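Local coordinates for protein esterase (Staphylococcus aureus subsp. aureus USA300_TCH1516, PDB 3D7R) that probably hydrolyses ester bonds as a member of the alpha/beta hydrolase fold, although its natural substrate is not established, at residues A[96-101]-A[158-163]; A[126-131]-A[317-322]; A[145-150]-A[178-183]; A[152-157]-A[191-196]. One frame throughout, in Å; residues are numbered along the deposited sequence.

Contact 1: A[96-101]-A[158-163]; sequences DKKILY and VSEVGH. With DMS (dimethyl sulfoxide), chain L.
In this alpha/beta hydrolase fold, the C-terminal end of helix 143-161 packs on the start of strand 98-102, where Lys98 meets Val161 and Glu160. The lysine chain bends at CG (chi2 -77°) and passes the valine at a slant. Its CG lies 3.7 Å from Val161 CG2, and its CE lies 3.7 Å from Val161 CG1. Each methyl thus touches a different carbon of the same lysine chain. On the same valine, CB is 3.6 Å from the backbone oxygen Asp96 O.

The Lys98 and Glu160 chains cross at about a right angle. Their salt bridge is long, with Lys98 NZ 3.7 Å from Glu160 OE1. A water closes the gap: it accepts from Lys98 NZ at 2.7 Å and donates to Glu160 OE1 at 2.8 Å. Each charge has a stronger partner elsewhere, Glu129 for Lys98 and Arg88 for Glu160. A dimethyl sulfoxide molecule, probably from the crystallisation liquor, takes a weak hydrogen bond from Asp96 N.

Gly162, with positive phi, breaks the helical conformation just after Val161. Strand 98-102 runs on between strands 129-133 and 166-171, and Val161 also touches Val166 of the latter strand.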
# COMPACT_ATOMS: atom_id res chain seq x y z
N ASP A 96 20.00 -9.74 2.56
CA ASP A 96 20.78 -8.80 1.76
C ASP A 96 19.94 -7.85 0.92
O ASP A 96 20.44 -6.83 0.44
CB ASP A 96 21.87 -9.50 0.92
CG ASP A 96 21.34 -10.63 0.04
OD1 ASP A 96 20.17 -11.07 0.20
OD2 ASP A 96 22.12 -11.12 -0.82
N LYS A 97 18.66 -8.19 0.74
CA LYS A 97 17.74 -7.36 -0.03
C LYS A 97 16.47 -7.12 0.79
O LYS A 97 16.01 -8.01 1.50
CB LYS A 97 17.41 -8.01 -1.38
CG LYS A 97 18.64 -8.21 -2.29
CD LYS A 97 18.32 -8.90 -3.60
CE LYS A 97 17.79 -10.36 -3.42
NZ LYS A 97 18.80 -11.38 -2.95
N LYS A 98 15.92 -5.91 0.70
CA LYS A 98 14.75 -5.53 1.51
C LYS A 98 13.55 -5.12 0.66
O LYS A 98 13.72 -4.48 -0.39
CB LYS A 98 15.09 -4.35 2.42
CG LYS A 98 16.48 -4.35 3.08
CD LYS A 98 16.56 -5.31 4.24
CE LYS A 98 17.89 -5.18 5.00
NZ LYS A 98 18.12 -6.42 5.79
N ILE A 99 12.35 -5.44 1.15
CA ILE A 99 11.11 -4.82 0.66
C ILE A 99 10.56 -3.96 1.80
O ILE A 99 10.23 -4.47 2.88
CB ILE A 99 10.04 -5.85 0.24
CG1 ILE A 99 10.49 -6.62 -0.99
CG2 ILE A 99 8.69 -5.13 -0.04
CD1 ILE A 99 9.72 -7.95 -1.23
N LEU A 100 10.51 -2.65 1.58
CA LEU A 100 9.82 -1.75 2.51
C LEU A 100 8.34 -1.84 2.18
O LEU A 100 7.91 -1.34 1.14
CB LEU A 100 10.33 -0.30 2.34
CG LEU A 100 9.69 0.77 3.24
CD1 LEU A 100 9.68 0.33 4.73
CD2 LEU A 100 10.40 2.11 3.08
N TYR A 101 7.56 -2.46 3.06
CA TYR A 101 6.15 -2.68 2.77
C TYR A 101 5.24 -1.69 3.48
O TYR A 101 5.22 -1.65 4.72
CB TYR A 101 5.71 -4.13 3.09
CG TYR A 101 4.36 -4.44 2.45
CD1 TYR A 101 4.28 -5.12 1.23
CD2 TYR A 101 3.18 -4.00 3.04
CE1 TYR A 101 3.06 -5.36 0.63
CE2 TYR A 101 1.96 -4.24 2.45
CZ TYR A 101 1.91 -4.91 1.25
OH TYR A 101 0.69 -5.13 0.67
N VAL A 158 18.34 1.74 3.66
CA VAL A 158 19.38 2.16 2.72
C VAL A 158 20.78 2.13 3.38
O VAL A 158 21.77 1.75 2.75
CB VAL A 158 19.07 3.56 2.14
CG1 VAL A 158 20.32 4.18 1.44
CG2 VAL A 158 17.90 3.49 1.18
N SER A 159 20.85 2.53 4.65
CA SER A 159 22.12 2.57 5.36
C SER A 159 22.62 1.15 5.56
O SER A 159 23.83 0.90 5.66
CB SER A 159 21.97 3.30 6.70
OG SER A 159 21.33 2.45 7.65
N GLU A 160 21.69 0.20 5.60
CA GLU A 160 22.05 -1.21 5.80
C GLU A 160 22.58 -1.89 4.52
O GLU A 160 23.61 -2.56 4.55
CB GLU A 160 20.88 -2.00 6.39
CG GLU A 160 20.56 -1.64 7.83
CD GLU A 160 19.31 -2.31 8.33
OE1 GLU A 160 18.91 -3.36 7.78
OE2 GLU A 160 18.71 -1.78 9.28
N VAL A 161 21.89 -1.71 3.40
CA VAL A 161 22.20 -2.54 2.24
C VAL A 161 22.39 -1.77 0.94
O VAL A 161 22.67 -2.38 -0.09
CB VAL A 161 21.15 -3.65 2.04
CG1 VAL A 161 21.14 -4.63 3.26
CG2 VAL A 161 19.75 -3.06 1.80
N GLY A 162 22.22 -0.45 1.01
CA GLY A 162 22.28 0.41 -0.19
C GLY A 162 20.93 0.48 -0.87
O GLY A 162 20.16 -0.47 -0.82
N HIS A 163 20.64 1.61 -1.53
CA HIS A 163 19.34 1.86 -2.17
C HIS A 163 19.01 0.87 -3.29
O HIS A 163 17.85 0.55 -3.52
CB HIS A 163 19.26 3.30 -2.69
CG HIS A 163 20.00 3.53 -3.97
ND1 HIS A 163 21.38 3.54 -4.05
CD2 HIS A 163 19.56 3.78 -5.22
CE1 HIS A 163 21.75 3.75 -5.30
NE2 HIS A 163 20.66 3.91 -6.03
S DMS L . 22.15 -13.57 2.92
O DMS L . 21.40 -11.97 3.17
C1 DMS L . 23.57 -13.42 1.79
C2 DMS L . 23.04 -14.03 4.43
O HOH W 1 20.21 -5.77 7.40

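Contact 2: A[126-131]-A[317-322]; sequences TLYEVV and SIDEDV
Tyr128 reaches from the turn before strand 129-133 to Ile318 and Asp319 at the end of helix 305-318. Its CB points toward the helix end, with CG beside the backbone N and anti to the carbonyl carbon (chi1 -75°). Beyond CG the ring lies against the isoleucine. Ile318 CD1 sits over one face, 3.8 Å from the ring centroid and 16° off the normal, in a CH-pi contact. CE2 and CZ lie nearest this methyl. Over the same face, nearer the other edge, Ile318 CG2 comes within 3.9 Å of Tyr128 CE1. CZ touches Ile318 CG1 at 3.7 Å, so both branches of the isoleucine take part.

At the tip, Tyr128 OH donates to Asp319 OD1 at 2.8 Å. The acceptor lies near the ring plane, at the edge, but the hydroxyl meets the carboxylate from above its plane, 43° out of it. Nearby, Thr126 CG2 packs on Ile318 CG2 at 4.3 Å. Thr126 OG1 accepts from Tyr128 N in an ST turn and also bonds to Ile122 O, which helps to set the backbone from which the tyrosine departs.

One tyrosine thus serves two purposes. Its face covers an apolar chain while its hydroxyl donates a hydrogen bond to a carboxylate. The bond probably stabilises Asp319 in its charged form, just where helix 305-318 gives way to the C-terminal tail.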
# COMPACT_ATOMS: atom_id res chain seq x y z
N THR A 126 9.98 -14.36 -2.44
CA THR A 126 11.01 -13.47 -2.99
C THR A 126 12.38 -13.68 -2.34
O THR A 126 13.42 -13.39 -2.95
CB THR A 126 10.63 -11.99 -2.79
OG1 THR A 126 10.56 -11.70 -1.39
CG2 THR A 126 9.25 -11.69 -3.44
N LEU A 127 12.37 -14.18 -1.10
CA LEU A 127 13.58 -14.23 -0.27
C LEU A 127 14.25 -12.86 -0.09
O LEU A 127 15.47 -12.78 0.05
CB LEU A 127 14.58 -15.27 -0.79
CG LEU A 127 14.00 -16.69 -0.87
CD1 LEU A 127 15.06 -17.66 -1.39
CD2 LEU A 127 13.48 -17.12 0.51
N TYR A 128 13.44 -11.80 -0.10
CA TYR A 128 13.81 -10.51 0.45
C TYR A 128 13.36 -10.47 1.92
O TYR A 128 12.42 -11.17 2.29
CB TYR A 128 13.10 -9.38 -0.29
CG TYR A 128 13.64 -9.05 -1.67
CD1 TYR A 128 13.91 -10.05 -2.61
CD2 TYR A 128 13.85 -7.73 -2.04
CE1 TYR A 128 14.40 -9.73 -3.88
CE2 TYR A 128 14.35 -7.40 -3.31
CZ TYR A 128 14.62 -8.40 -4.21
OH TYR A 128 15.10 -8.07 -5.46
N GLU A 129 14.01 -9.64 2.73
CA GLU A 129 13.50 -9.33 4.05
C GLU A 129 12.40 -8.28 3.92
O GLU A 129 12.64 -7.18 3.40
CB GLU A 129 14.61 -8.80 4.95
CG GLU A 129 14.12 -8.36 6.30
CD GLU A 129 15.26 -8.06 7.24
OE1 GLU A 129 15.81 -6.93 7.16
OE2 GLU A 129 15.57 -8.94 8.08
N VAL A 130 11.20 -8.62 4.39
CA VAL A 130 10.06 -7.69 4.28
C VAL A 130 9.97 -6.87 5.55
O VAL A 130 9.95 -7.42 6.67
CB VAL A 130 8.75 -8.44 4.02
CG1 VAL A 130 7.52 -7.47 4.08
CG2 VAL A 130 8.82 -9.15 2.66
N VAL A 131 9.93 -5.55 5.39
CA VAL A 131 9.94 -4.63 6.53
C VAL A 131 8.59 -3.91 6.61
O VAL A 131 8.17 -3.21 5.67
CB VAL A 131 11.11 -3.61 6.43
CG1 VAL A 131 11.13 -2.68 7.66
CG2 VAL A 131 12.47 -4.35 6.29
N SER A 317 9.35 -11.08 -11.24
CA SER A 317 9.78 -9.77 -11.73
C SER A 317 10.78 -9.05 -10.81
O SER A 317 11.59 -8.25 -11.29
CB SER A 317 8.57 -8.87 -11.97
OG SER A 317 7.89 -8.67 -10.75
N ILE A 318 10.74 -9.33 -9.51
CA ILE A 318 11.53 -8.54 -8.55
C ILE A 318 13.04 -8.64 -8.78
O ILE A 318 13.78 -7.71 -8.46
CB ILE A 318 11.14 -8.84 -7.08
CG1 ILE A 318 11.60 -7.68 -6.17
CG2 ILE A 318 11.68 -10.23 -6.63
CD1 ILE A 318 10.94 -7.69 -4.78
N ASP A 319 13.51 -9.74 -9.35
CA ASP A 319 14.95 -9.80 -9.64
C ASP A 319 15.38 -9.45 -11.09
O ASP A 319 16.56 -9.59 -11.42
CB ASP A 319 15.59 -11.10 -9.13
CG ASP A 319 15.72 -11.12 -7.59
OD1 ASP A 319 16.18 -10.12 -6.96
OD2 ASP A 319 15.37 -12.17 -7.02
N GLU A 320 14.45 -8.97 -11.92
CA GLU A 320 14.78 -8.41 -13.25
C GLU A 320 15.87 -7.34 -13.14
O GLU A 320 15.83 -6.51 -12.24
CB GLU A 320 13.56 -7.72 -13.90
CG GLU A 320 12.36 -8.56 -14.32
CD GLU A 320 11.16 -7.72 -14.83
OE1 GLU A 320 10.10 -8.31 -15.15
OE2 GLU A 320 11.26 -6.46 -14.93
N ASP A 321 16.81 -7.35 -14.08
CA ASP A 321 17.85 -6.31 -14.14
C ASP A 321 17.23 -4.97 -14.49
O ASP A 321 16.51 -4.86 -15.48
CB ASP A 321 18.92 -6.66 -15.19
CG ASP A 321 19.68 -7.94 -14.86
OD1 ASP A 321 19.98 -8.72 -15.80
OD2 ASP A 321 19.99 -8.18 -13.67
N VAL A 322 17.51 -3.96 -13.67
CA VAL A 322 17.02 -2.61 -13.93
C VAL A 322 18.02 -1.89 -14.84
O VAL A 322 19.14 -1.56 -14.43
CB VAL A 322 16.75 -1.83 -12.60
CG1 VAL A 322 16.52 -0.34 -12.87
CG2 VAL A 322 15.54 -2.44 -11.86

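Contact 3: A[145-150]-A[178-183]; sequences DTFQAI and ALSFVQ
Apolar packing carries most of this contact, led by Ile150 against Phe181. Ile150 CG2 stands over the centre of the phenylalanine ring, 3.7 Å from its centroid and 9° off the normal. This is a CH-pi contact made squarely on the face. The methyl is also 3.7 Å from Phe181 CG and lies at similar distances from the other ring atoms. CG of Phe181 is anti to the backbone N (chi1 171°), which swings the ring out toward helix 143-161. A second apolar touch joins Phe147 CE1 to Phe181 CB at 4.0 Å.

Close approaches to polar atoms form the other group. The end of the Phe147 ring comes to Ser180, with CZ 3.1 Å from Ser180 OG. No hydrogen bond is made there; the serine hydroxyl bonds instead to Arg245 O. Phe147 CE1 lies 3.8 Å from Phe181 N, so the ring rests against the backbone as well as the side chains of the neighbouring helix.

Leu177 touches both Phe147 and Ile150 and widens the interface, while Tyr154 meets Phe181 edge-to-face. The short helical segments cross at -68°, with axes 10.9 Å apart at closest approach. Helices 143-161 and 173-187 are the connections before and after parallel strand 166-171. Their packing belongs to the beta-alpha-beta layering of the alpha/beta hydrolase fold.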
# COMPACT_ATOMS: atom_id res chain seq x y z
N ASP A 145 3.30 13.45 9.53
CA ASP A 145 3.71 12.44 10.49
C ASP A 145 3.96 11.12 9.78
O ASP A 145 4.94 10.42 10.04
CB ASP A 145 2.60 12.22 11.54
CG ASP A 145 2.25 13.49 12.31
OD1 ASP A 145 3.17 14.10 12.88
OD2 ASP A 145 1.05 13.88 12.35
N THR A 146 3.04 10.76 8.90
CA THR A 146 3.07 9.49 8.19
C THR A 146 4.29 9.42 7.29
O THR A 146 5.07 8.46 7.34
CB THR A 146 1.79 9.32 7.34
OG1 THR A 146 0.67 9.32 8.22
CG2 THR A 146 1.82 8.00 6.53
N PHE A 147 4.47 10.47 6.49
CA PHE A 147 5.59 10.49 5.54
C PHE A 147 6.97 10.61 6.21
O PHE A 147 7.93 10.00 5.74
CB PHE A 147 5.38 11.56 4.45
CG PHE A 147 4.46 11.10 3.33
CD1 PHE A 147 4.79 9.99 2.54
CD2 PHE A 147 3.24 11.74 3.10
CE1 PHE A 147 3.93 9.56 1.51
CE2 PHE A 147 2.38 11.31 2.08
CZ PHE A 147 2.73 10.22 1.28
N GLN A 148 7.08 11.37 7.29
CA GLN A 148 8.36 11.47 7.99
C GLN A 148 8.81 10.13 8.56
O GLN A 148 9.99 9.78 8.52
CB GLN A 148 8.33 12.58 9.07
CG GLN A 148 8.13 13.97 8.40
CD GLN A 148 8.00 15.15 9.37
OE1 GLN A 148 7.57 15.00 10.52
NE2 GLN A 148 8.36 16.33 8.89
N ALA A 149 7.84 9.37 9.07
CA ALA A 149 8.12 8.04 9.59
C ALA A 149 8.61 7.08 8.50
O ALA A 149 9.55 6.32 8.71
CB ALA A 149 6.91 7.48 10.28
N ILE A 150 7.95 7.09 7.35
CA ILE A 150 8.36 6.23 6.24
C ILE A 150 9.79 6.58 5.77
O ILE A 150 10.61 5.68 5.56
CB ILE A 150 7.31 6.26 5.10
CG1 ILE A 150 5.97 5.69 5.62
CG2 ILE A 150 7.79 5.46 3.85
CD1 ILE A 150 4.84 5.76 4.64
N ALA A 178 3.24 4.59 -0.99
CA ALA A 178 4.48 4.10 -1.59
C ALA A 178 4.86 4.93 -2.81
O ALA A 178 6.01 5.38 -2.90
CB ALA A 178 4.36 2.62 -1.94
N LEU A 179 3.93 5.14 -3.75
CA LEU A 179 4.24 5.97 -4.93
C LEU A 179 4.58 7.42 -4.53
O LEU A 179 5.58 7.98 -4.98
CB LEU A 179 3.11 5.94 -5.98
CG LEU A 179 3.27 6.90 -7.18
CD1 LEU A 179 4.54 6.64 -7.98
CD2 LEU A 179 2.07 6.86 -8.11
N SER A 180 3.72 8.03 -3.71
CA SER A 180 3.96 9.39 -3.23
C SER A 180 5.32 9.53 -2.51
O SER A 180 6.04 10.53 -2.68
CB SER A 180 2.81 9.83 -2.33
OG SER A 180 3.11 11.06 -1.70
N PHE A 181 5.68 8.53 -1.72
CA PHE A 181 6.97 8.54 -1.02
C PHE A 181 8.16 8.46 -2.00
O PHE A 181 9.14 9.17 -1.85
CB PHE A 181 7.04 7.44 0.06
CG PHE A 181 8.42 7.28 0.66
CD1 PHE A 181 8.95 8.26 1.49
CD2 PHE A 181 9.20 6.15 0.38
CE1 PHE A 181 10.24 8.14 2.02
CE2 PHE A 181 10.49 6.01 0.92
CZ PHE A 181 11.00 6.99 1.74
N VAL A 182 8.08 7.59 -3.00
CA VAL A 182 9.16 7.49 -3.99
C VAL A 182 9.25 8.79 -4.82
O VAL A 182 10.34 9.24 -5.18
CB VAL A 182 8.99 6.23 -4.88
CG1 VAL A 182 9.99 6.23 -6.05
CG2 VAL A 182 9.14 4.96 -3.99
N GLN A 183 8.10 9.41 -5.08
CA GLN A 183 8.05 10.70 -5.76
C GLN A 183 8.72 11.79 -4.91
O GLN A 183 9.43 12.66 -5.44
CB GLN A 183 6.60 11.08 -6.07
CG GLN A 183 5.97 10.29 -7.22
CD GLN A 183 4.46 10.50 -7.36
OE1 GLN A 183 3.77 10.83 -6.40
NE2 GLN A 183 3.94 10.30 -8.57

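Contact 4: A[152-157]-A[191-196]; sequences RVYDQL and PLPNKL. With NA (sodium ion), chain E.
Tyr154 OH donates a short hydrogen bond to the backbone oxygen Pro191 O, at 2.6 Å. The oxygen lies at the ring edge, close to the ring plane. Relative to the acceptor, the hydroxyl stands 39° out of the carbonyl plane, with a C=O...O angle of 126°. The same hydroxyl lies 3.5 Å from Pro193 CD. It is also 3.2 Å from Pro193 N, but this proline nitrogen has no hydrogen to give.

Further back, CG of Tyr154 is anti to the backbone N (chi1 179°), and the ring stretches from helix 143-161 toward the segment 191-196. Leu100, Val166 and Leu185 touch the tyrosine side chain. Pro193 in turn rests on Val168 and Val182, at the approach to strand 195-199.

Elsewhere on the same helix segment, Gln156 OE1 binds a sodium ion at 2.3 Å. A water 2.9 Å from the sodium accepts from Gln156 NE2, so both ends of the amide are engaged.

The chemistry at the tyrosine is a polar tip on an otherwise apolar side chain. The hydroxyl satisfies a carbonyl in the loop leading to strand 195-199, and the ring contributes to the apolar packing between helix and sheet.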
# COMPACT_ATOMS: atom_id res chain seq x y z
N ARG A 152 12.18 7.81 7.66
CA ARG A 152 13.12 7.33 8.66
C ARG A 152 13.42 5.84 8.47
O ARG A 152 14.58 5.45 8.52
CB ARG A 152 12.61 7.59 10.09
CG ARG A 152 12.64 9.09 10.48
CD ARG A 152 12.11 9.33 11.91
NE ARG A 152 11.02 10.32 11.93
CZ ARG A 152 9.77 10.07 12.35
NH1 ARG A 152 9.42 8.89 12.85
NH2 ARG A 152 8.87 11.05 12.30
N VAL A 153 12.39 5.01 8.25
CA VAL A 153 12.65 3.57 8.05
C VAL A 153 13.36 3.33 6.72
O VAL A 153 14.27 2.51 6.64
CB VAL A 153 11.40 2.65 8.26
CG1 VAL A 153 10.33 2.90 7.22
CG2 VAL A 153 11.81 1.14 8.28
N TYR A 154 12.97 4.06 5.68
CA TYR A 154 13.66 3.95 4.39
C TYR A 154 15.15 4.27 4.53
O TYR A 154 15.99 3.53 4.04
CB TYR A 154 13.01 4.82 3.32
CG TYR A 154 13.72 4.77 1.96
CD1 TYR A 154 13.53 3.68 1.11
CD2 TYR A 154 14.55 5.81 1.53
CE1 TYR A 154 14.16 3.62 -0.13
CE2 TYR A 154 15.20 5.76 0.27
CZ TYR A 154 15.00 4.66 -0.54
OH TYR A 154 15.62 4.61 -1.79
N ASP A 155 15.46 5.36 5.21
CA ASP A 155 16.85 5.74 5.46
C ASP A 155 17.62 4.66 6.21
O ASP A 155 18.75 4.34 5.85
CB ASP A 155 16.90 7.08 6.20
CG ASP A 155 16.46 8.25 5.30
OD1 ASP A 155 16.37 8.06 4.08
OD2 ASP A 155 16.21 9.36 5.81
N GLN A 156 16.99 4.11 7.25
CA GLN A 156 17.54 2.96 8.00
C GLN A 156 17.95 1.81 7.06
O GLN A 156 19.09 1.38 7.10
CB GLN A 156 16.53 2.45 9.05
CG GLN A 156 17.04 1.29 9.90
CD GLN A 156 15.99 0.72 10.86
OE1 GLN A 156 14.79 0.59 10.53
NE2 GLN A 156 16.44 0.35 12.07
N LEU A 157 17.02 1.33 6.24
CA LEU A 157 17.27 0.24 5.28
C LEU A 157 18.37 0.55 4.25
O LEU A 157 19.27 -0.27 4.01
CB LEU A 157 15.96 -0.14 4.57
CG LEU A 157 14.80 -0.59 5.48
CD1 LEU A 157 13.57 -1.03 4.63
CD2 LEU A 157 15.23 -1.73 6.40
N PRO A 191 18.59 8.93 -3.01
CA PRO A 191 18.73 7.62 -3.66
C PRO A 191 17.38 6.88 -3.73
O PRO A 191 16.66 6.79 -2.73
CB PRO A 191 19.71 6.88 -2.73
CG PRO A 191 20.58 8.00 -2.14
CD PRO A 191 19.60 9.15 -1.95
N LEU A 192 17.06 6.35 -4.91
CA LEU A 192 15.77 5.72 -5.18
C LEU A 192 15.83 4.20 -4.99
O LEU A 192 16.88 3.60 -5.20
CB LEU A 192 15.36 6.03 -6.62
CG LEU A 192 15.16 7.49 -7.03
CD1 LEU A 192 14.92 7.59 -8.54
CD2 LEU A 192 14.01 8.12 -6.24
N PRO A 193 14.69 3.56 -4.65
CA PRO A 193 14.68 2.08 -4.55
C PRO A 193 14.87 1.48 -5.94
O PRO A 193 14.61 2.15 -6.94
CB PRO A 193 13.29 1.77 -4.01
CG PRO A 193 12.42 2.96 -4.49
CD PRO A 193 13.36 4.15 -4.38
N ASN A 194 15.32 0.24 -6.00
CA ASN A 194 15.55 -0.46 -7.27
C ASN A 194 14.24 -0.62 -8.06
O ASN A 194 14.23 -0.58 -9.30
CB ASN A 194 16.13 -1.84 -6.95
CG ASN A 194 16.50 -2.62 -8.19
OD1 ASN A 194 15.94 -3.69 -8.46
ND2 ASN A 194 17.45 -2.09 -8.97
N LYS A 195 13.15 -0.83 -7.34
CA LYS A 195 11.84 -1.04 -7.98
C LYS A 195 10.74 -0.54 -7.08
O LYS A 195 10.94 -0.43 -5.86
CB LYS A 195 11.61 -2.53 -8.30
CG LYS A 195 12.55 -3.15 -9.35
CD LYS A 195 12.28 -4.68 -9.52
CE LYS A 195 13.18 -5.27 -10.63
NZ LYS A 195 14.54 -5.57 -10.06
N LEU A 196 9.57 -0.25 -7.67
CA LEU A 196 8.38 0.17 -6.91
C LEU A 196 7.18 -0.72 -7.26
O LEU A 196 6.83 -0.85 -8.45
CB LEU A 196 8.03 1.64 -7.19
CG LEU A 196 6.71 2.18 -6.59
CD1 LEU A 196 6.72 2.05 -5.05
CD2 LEU A 196 6.50 3.65 -7.03
NA NA E . 13.87 -1.25 11.58
O HOH W 2 14.93 -0.96 14.24

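In the fold
Helix 143-161 runs through contacts 1, 3 and 4, meeting strand 98-102, helix 173-187 and the approach to strand 195-199. The centres of contacts 1 and 4 are about 6 Å apart, those of contacts 3 and 4 about 10 Å. Contact 2 ties C-terminal helix 305-318 to the turn before strand 129-133, which neighbours strand 98-102. It meets contact 4 where Lys195 NZ bonds the backbone oxygens of Ile318 and Glu320. Along the chain, contact 1 alternates with contacts 2, 3 and 4, while contacts 3 and 4 fall between the segments of contact 2. Contacts 1, 2 and 4 fasten helices at or near strand starts of one mixed sheet; contact 3 packs two helices together.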